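Local coordinates for protein DyP (Bjerkandera adusta, PDB 3VXJ) that probably acts as a heme-dependent peroxidase that oxidises dyes and phenolic compounds such as 2,6-dimethoxyphenol, at residues Asp204-Arg208 and Gln360-Gly364. Residues are numbered along the deposited sequence; the frame is centred on the assembly and turned at random.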
ATOM      1  N   ASP A 204      -1.206 -18.480  -8.827  1.00 11.00           N
ATOM      2  CA  ASP A 204      -2.578 -17.995  -8.743  1.00 11.35           C
ATOM      3  C   ASP A 204      -3.506 -19.206  -8.734  1.00 12.02           C
ATOM      4  O   ASP A 204      -3.320 -20.146  -9.512  1.00 14.04           O
ATOM      5  CB  ASP A 204      -2.874 -17.093  -9.937  1.00 10.59           C
ATOM      6  CG  ASP A 204      -4.251 -16.451  -9.875  1.00 10.23           C
ATOM      7  OD1 ASP A 204      -4.946 -16.544  -8.844  1.00  9.67           O
ATOM      8  OD2 ASP A 204      -4.645 -15.867 -10.898  1.00 10.01           O
ATOM      9  N   THR A 205      -4.484 -19.206  -7.834  1.00 11.54           N
ATOM     10  CA  THR A 205      -5.471 -20.288  -7.790  1.00 11.89           C
ATOM     11  C   THR A 205      -6.876 -19.852  -8.204  1.00 11.35           C
ATOM     12  O   THR A 205      -7.798 -20.665  -8.212  1.00 11.57           O
ATOM     13  CB  THR A 205      -5.559 -20.922  -6.400  1.00 12.36           C
ATOM     14  OG1 THR A 205      -5.885 -19.907  -5.438  1.00 13.57           O
ATOM     15  CG2 THR A 205      -4.233 -21.585  -6.036  1.00 13.32           C
ATOM     16  N   GLY A 206      -7.043 -18.577  -8.541  1.00 10.71           N
ATOM     17  CA  GLY A 206      -8.356 -18.054  -8.930  1.00 10.27           C
ATOM     18  C   GLY A 206      -8.713 -18.443 -10.352  1.00 10.08           C
ATOM     19  O   GLY A 206      -7.836 -18.643 -11.190  1.00 10.31           O
ATOM     20  N   THR A 207     -10.005 -18.527 -10.633  1.00  9.72           N
ATOM     21  CA  THR A 207     -10.473 -18.934 -11.952  1.00  9.91           C
ATOM     22  C   THR A 207     -10.525 -17.717 -12.872  1.00  9.25           C
ATOM     23  O   THR A 207     -11.430 -16.882 -12.744  1.00  9.97           O
ATOM     24  CB  THR A 207     -11.856 -19.598 -11.836  1.00 10.25           C
ATOM     25  OG1 THR A 207     -11.748 -20.725 -10.960  1.00 11.69           O
ATOM     26  CG2 THR A 207     -12.360 -20.065 -13.190  1.00 10.97           C
ATOM     27  N   ARG A 208      -9.556 -17.600 -13.777  1.00  9.09           N
ATOM     28  CA  ARG A 208      -9.388 -16.379 -14.574  1.00  8.89           C
ATOM     29  C   ARG A 208      -9.738 -16.586 -16.036  1.00  9.20           C
ATOM     30  O   ARG A 208      -9.309 -17.579 -16.629  1.00  9.04           O
ATOM     31  CB  ARG A 208      -7.930 -15.896 -14.540  1.00  9.37           C
ATOM     32  CG  ARG A 208      -7.282 -15.899 -13.180  1.00  8.16           C
ATOM     33  CD  ARG A 208      -7.987 -14.976 -12.230  1.00  8.19           C
ATOM     34  NE  ARG A 208      -7.315 -15.049 -10.943  1.00  9.82           N
ATOM     35  CZ  ARG A 208      -7.799 -14.573  -9.808  1.00 10.03           C
ATOM     36  NH1 ARG A 208      -8.992 -13.988  -9.764  1.00  9.41           N
ATOM     37  NH2 ARG A 208      -7.077 -14.710  -8.708  1.00  9.66           N
ATOM     38  N   GLN A 360      -2.145  -7.617  -5.850  1.00  6.70           N
ATOM     39  CA  GLN A 360      -2.105  -9.065  -5.607  1.00  7.16           C
ATOM     40  C   GLN A 360      -3.059  -9.720  -6.594  1.00  7.41           C
ATOM     41  O   GLN A 360      -3.970  -9.072  -7.108  1.00  7.68           O
ATOM     42  CB  GLN A 360      -2.544  -9.398  -4.172  1.00  7.11           C
ATOM     43  CG  GLN A 360      -3.930  -8.850  -3.802  1.00  7.64           C
ATOM     44  CD  GLN A 360      -3.876  -7.426  -3.270  1.00  7.00           C
ATOM     45  OE1 GLN A 360      -3.303  -7.170  -2.215  1.00  7.73           O
ATOM     46  NE2 GLN A 360      -4.491  -6.488  -3.996  1.00  7.39           N
ATOM     47  N   SER A 361      -2.855 -11.008  -6.855  1.00  7.87           N
ATOM     48  CA  SER A 361      -3.779 -11.742  -7.712  1.00  8.01           C
ATOM     49  C   SER A 361      -5.110 -12.040  -7.017  1.00  8.19           C
ATOM     50  O   SER A 361      -6.136 -12.139  -7.688  1.00  8.36           O
ATOM     51  CB  SER A 361      -3.140 -13.040  -8.196  1.00  8.27           C
ATOM     52  OG  SER A 361      -2.873 -13.862  -7.073  1.00  9.37           O
ATOM     53  N   ILE A 362      -5.084 -12.202  -5.692  1.00  7.71           N
ATOM     54  CA  ILE A 362      -6.277 -12.585  -4.932  1.00  8.09           C
ATOM     55  C   ILE A 362      -6.410 -11.570  -3.820  1.00  7.72           C
ATOM     56  O   ILE A 362      -5.604 -11.552  -2.885  1.00  8.19           O
ATOM     57  CB  ILE A 362      -6.176 -14.026  -4.366  1.00  8.04           C
ATOM     58  CG1 ILE A 362      -6.068 -15.043  -5.505  1.00  8.25           C
ATOM     59  CG2 ILE A 362      -7.392 -14.359  -3.474  1.00  8.20           C
ATOM     60  CD1 ILE A 362      -5.548 -16.422  -5.077  1.00 10.43           C
ATOM     61  N   ILE A 363      -7.397 -10.686  -3.952  1.00  7.32           N
ATOM     62  CA  ILE A 363      -7.591  -9.611  -2.972  1.00  7.81           C
ATOM     63  C   ILE A 363      -7.672 -10.185  -1.557  1.00  7.74           C
ATOM     64  O   ILE A 363      -7.046  -9.666  -0.626  1.00  7.56           O
ATOM     65  CB  ILE A 363      -8.832  -8.754  -3.313  1.00  7.83           C
ATOM     66  CG1 ILE A 363      -8.583  -7.983  -4.614  1.00  7.59           C
ATOM     67  CG2 ILE A 363      -9.155  -7.780  -2.169  1.00  9.26           C
ATOM     68  CD1 ILE A 363      -9.809  -7.232  -5.136  1.00  8.59           C
ATOM     69  N   GLY A 364      -8.413 -11.279  -1.417  1.00  8.28           N
ATOM     70  CA  GLY A 364      -8.620 -11.919  -0.122  1.00  7.97           C
ATOM     71  C   GLY A 364      -7.378 -12.491   0.535  1.00  8.43           C
ATOM     72  O   GLY A 364      -7.380 -12.750   1.733  1.00  9.24           O
TER
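Arg208 brings NH2 to 2.9 Å from the carbonyl O of Ser361, yet the two form no hydrogen bond: the N-H does not point well at the oxygen, which lies oblique to the guanidinium. The nearby positive charge may still stabilise the Ser361 carbonyl electrostatically. Arg208 grips the Asp204 carboxylate side-on with two nitrogens, which probably limits rotation of the guanidinium. NE reaches OD2 of Asp204 at 2.8 Å along its syn lone pair, while NH2 donates to OD1, also at 2.8 Å, and both bonds lie close to the guanidinium plane. Arginine suits the place because its guanidinium offers NE and NH2 in one plane to the two carboxylate oxygens and keeps NH1 for the carbonyl of Leu85; its chain bends at chi2 (-62°) to fold back over the loop. Asp204 OD1 is shared, for the backbone N of Gly206 also donates to it from above the carboxylate plane, closing an Asx turn. Gly206, with no side chain, leaves room for NH2, and its CA lies 3.5 Å above one face of the Arg208 guanidinium, toward the rim. This turn belongs to the long loop before strand 216-225 of the C-terminal ferredoxin-like domain of the DyP fold, and it meets the loop leaving the neighbouring strand 353-360. From that second loop Ile362 supplies the hydrocarbon: CG1 touches Arg208 NH2 at the guanidinium edge, 3.4 Å away, and CD1 extends past it to lie 3.5 Å from Thr205 OG1, the side chains of Ile362 and Thr205 crossing at nearly a right angle. Ser361, small enough to come close, sets its CB over the face of the Asp204 carboxylate opposite Gly206 N, 4.0 Å from CG, while its hydroxyl hydrogen-bonds to the carbonyl of Gly195.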